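Non-structural polyprotein (Sindbis virus, PDB 4GUA) probably serves as the precursor of viral replication proteins, joining the nsP2 cysteine protease region to the macro and zinc-binding domains of nsP3. Local coordinates at residues A20-I30 and F73-T81. Residues are numbered along the deposited sequence; the frame is centred on the assembly and turned at random.
Sequences ALEPILATAGI and FSKQSIPLT
Ile24 sits at the heart of this contact, its longer arm serving Ile78 and Leu80 and its short arm Phe73. CG1 slides past Ile78, 3.9 Å from CB, while CD1 continues across Leu80 CB. CG2, held anti to the backbone N by chi1 of -69°, turns to the Phe73 ring instead, 3.9 Å from CD1. A beta-branched residue suits this place because two arms leave one CB. Leu80 in turn splits its methyls, CD1 meeting Ala20 CB at 3.7 Å and CD2 meeting Leu21 CD2; the short Ala20 leaves room for that methyl. The broad Phe73 ring packs against the last helical turn and the residues that follow, meeting Ile24 O and Ile30 CD1 at its edge and Ala28 CB obliquely, 3.7 Å from CE1. Helix 52-64 backs Leu21, Leu25 and Ile30. At the partly exposed margin Ile78 CD1 lies 3.9 Å from Pro23 CB and slides past Thr27 CG2.

Toward solvent the packing thins out. Lys75, long and bent enough for a rim, brings NZ tip to tip with Thr27, 3.8 Å from CB. Thr27 OG1 bonds back to Ile24 O at 2.8 Å, in the carbonyl plane, and is hydrogen-bonded with Tyr105 N, so its hydroxyl is satisfied while its methyl packs. Between the segments themselves the contact is apolar packing; a polar link runs through Asn96 ND2, hydrogen-bonded to Ala20 O and Pro79 O.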
# COMPACT_ATOMS: atom_id res chain seq x y z
N ALA A 20 -28.27 -3.81 7.07
CA ALA A 20 -27.86 -4.78 6.06
C ALA A 20 -26.94 -5.81 6.68
O ALA A 20 -27.00 -6.99 6.34
CB ALA A 20 -27.18 -4.07 4.91
N LEU A 21 -26.08 -5.36 7.58
CA LEU A 21 -25.23 -6.28 8.32
C LEU A 21 -25.99 -7.20 9.28
O LEU A 21 -25.55 -8.33 9.50
CB LEU A 21 -24.17 -5.50 9.09
CG LEU A 21 -23.11 -4.87 8.21
CD1 LEU A 21 -22.00 -4.30 9.08
CD2 LEU A 21 -22.56 -5.87 7.19
N GLU A 22 -27.09 -6.74 9.86
CA GLU A 22 -27.76 -7.50 10.92
C GLU A 22 -27.86 -9.02 10.72
O GLU A 22 -27.49 -9.79 11.61
CB GLU A 22 -29.14 -6.91 11.19
CG GLU A 22 -29.79 -7.47 12.44
CD GLU A 22 -31.05 -6.71 12.83
OE1 GLU A 22 -31.93 -6.52 11.97
OE2 GLU A 22 -31.15 -6.33 14.02
N PRO A 23 -28.39 -9.47 9.56
CA PRO A 23 -28.49 -10.92 9.36
C PRO A 23 -27.13 -11.60 9.18
O PRO A 23 -26.98 -12.78 9.51
CB PRO A 23 -29.34 -11.04 8.08
CG PRO A 23 -29.12 -9.78 7.36
CD PRO A 23 -28.96 -8.72 8.43
N ILE A 24 -26.14 -10.88 8.67
CA ILE A 24 -24.81 -11.45 8.53
C ILE A 24 -24.20 -11.66 9.90
O ILE A 24 -23.61 -12.70 10.17
CB ILE A 24 -23.90 -10.55 7.67
CG1 ILE A 24 -24.39 -10.57 6.23
CG2 ILE A 24 -22.46 -11.04 7.73
CD1 ILE A 24 -23.77 -9.51 5.35
N LEU A 25 -24.40 -10.69 10.80
CA LEU A 25 -23.93 -10.83 12.17
C LEU A 25 -24.63 -11.99 12.88
O LEU A 25 -24.03 -12.69 13.70
CB LEU A 25 -24.16 -9.52 12.94
CG LEU A 25 -23.47 -8.27 12.38
CD1 LEU A 25 -23.74 -7.06 13.25
CD2 LEU A 25 -21.97 -8.50 12.23
N ALA A 26 -25.89 -12.22 12.54
CA ALA A 26 -26.67 -13.29 13.15
C ALA A 26 -26.04 -14.67 12.95
O ALA A 26 -26.09 -15.51 13.85
CB ALA A 26 -28.05 -13.27 12.60
N THR A 27 -25.45 -14.92 11.79
CA THR A 27 -24.86 -16.23 11.52
C THR A 27 -23.72 -16.52 12.49
O THR A 27 -23.37 -17.67 12.72
CB THR A 27 -24.30 -16.34 10.09
OG1 THR A 27 -23.19 -15.44 9.94
CG2 THR A 27 -25.36 -16.02 9.06
N ALA A 28 -23.14 -15.46 13.04
CA ALA A 28 -22.04 -15.59 13.98
C ALA A 28 -22.53 -15.55 15.42
O ALA A 28 -21.73 -15.53 16.35
CB ALA A 28 -21.03 -14.47 13.76
N GLY A 29 -23.85 -15.50 15.60
CA GLY A 29 -24.42 -15.45 16.93
C GLY A 29 -24.45 -14.05 17.52
O GLY A 29 -24.78 -13.86 18.69
N ILE A 30 -24.11 -13.06 16.69
CA ILE A 30 -24.02 -11.68 17.15
C ILE A 30 -25.32 -10.94 16.90
O ILE A 30 -25.83 -10.91 15.78
CB ILE A 30 -22.90 -10.92 16.41
CG1 ILE A 30 -21.54 -11.55 16.70
CG2 ILE A 30 -22.91 -9.45 16.81
CD1 ILE A 30 -20.43 -11.02 15.84
N PHE A 73 -15.90 -14.21 8.42
CA PHE A 73 -17.18 -13.87 7.79
C PHE A 73 -17.28 -14.25 6.30
O PHE A 73 -18.18 -13.77 5.61
CB PHE A 73 -17.53 -12.41 8.03
CG PHE A 73 -18.14 -12.17 9.38
CD1 PHE A 73 -19.45 -12.51 9.63
CD2 PHE A 73 -17.39 -11.62 10.40
CE1 PHE A 73 -20.01 -12.30 10.88
CE2 PHE A 73 -17.94 -11.40 11.65
CZ PHE A 73 -19.25 -11.75 11.89
N SER A 74 -16.33 -15.04 5.81
CA SER A 74 -16.18 -15.31 4.37
C SER A 74 -17.00 -16.48 3.81
O SER A 74 -16.86 -16.86 2.65
CB SER A 74 -14.71 -15.53 4.04
OG SER A 74 -14.14 -14.37 3.45
N LYS A 75 -17.85 -17.06 4.64
CA LYS A 75 -18.77 -18.09 4.19
C LYS A 75 -19.85 -17.41 3.35
O LYS A 75 -20.42 -16.40 3.77
CB LYS A 75 -19.32 -18.79 5.43
CG LYS A 75 -20.55 -19.64 5.27
CD LYS A 75 -21.55 -19.06 6.28
CE LYS A 75 -22.52 -20.04 6.90
NZ LYS A 75 -23.38 -19.36 7.94
N GLN A 76 -20.12 -17.94 2.15
CA GLN A 76 -20.98 -17.20 1.23
C GLN A 76 -22.41 -17.58 1.52
O GLN A 76 -22.92 -18.57 1.02
CB GLN A 76 -20.69 -17.60 -0.22
CG GLN A 76 -19.23 -17.52 -0.62
CD GLN A 76 -18.72 -16.11 -0.56
OE1 GLN A 76 -18.02 -15.73 0.38
NE2 GLN A 76 -19.06 -15.31 -1.57
N SER A 77 -23.11 -16.70 2.21
CA SER A 77 -24.43 -17.03 2.70
C SER A 77 -25.41 -15.96 2.32
O SER A 77 -26.30 -16.16 1.50
CB SER A 77 -24.41 -17.14 4.23
OG SER A 77 -23.60 -18.19 4.70
N ILE A 78 -25.23 -14.81 2.95
CA ILE A 78 -26.11 -13.68 2.78
C ILE A 78 -25.40 -12.62 1.97
O ILE A 78 -24.31 -12.18 2.33
CB ILE A 78 -26.49 -13.11 4.14
CG1 ILE A 78 -27.04 -14.25 5.01
CG2 ILE A 78 -27.47 -11.96 3.98
CD1 ILE A 78 -27.20 -13.88 6.46
N PRO A 79 -26.01 -12.20 0.86
CA PRO A 79 -25.39 -11.15 0.06
C PRO A 79 -25.39 -9.81 0.78
O PRO A 79 -26.33 -9.49 1.51
CB PRO A 79 -26.26 -11.11 -1.20
CG PRO A 79 -27.53 -11.70 -0.80
CD PRO A 79 -27.23 -12.72 0.24
N LEU A 80 -24.31 -9.07 0.62
CA LEU A 80 -24.25 -7.70 1.07
C LEU A 80 -24.08 -6.85 -0.17
O LEU A 80 -23.00 -6.82 -0.76
CB LEU A 80 -23.09 -7.49 2.03
CG LEU A 80 -23.00 -6.09 2.64
CD1 LEU A 80 -24.30 -5.73 3.36
CD2 LEU A 80 -21.80 -6.01 3.59
N THR A 81 -25.13 -6.12 -0.52
CA THR A 81 -25.25 -5.51 -1.83
C THR A 81 -25.42 -4.00 -1.73
O THR A 81 -26.34 -3.49 -1.06
CB THR A 81 -26.44 -6.09 -2.60
OG1 THR A 81 -26.30 -7.51 -2.69
CG2 THR A 81 -26.52 -5.50 -3.99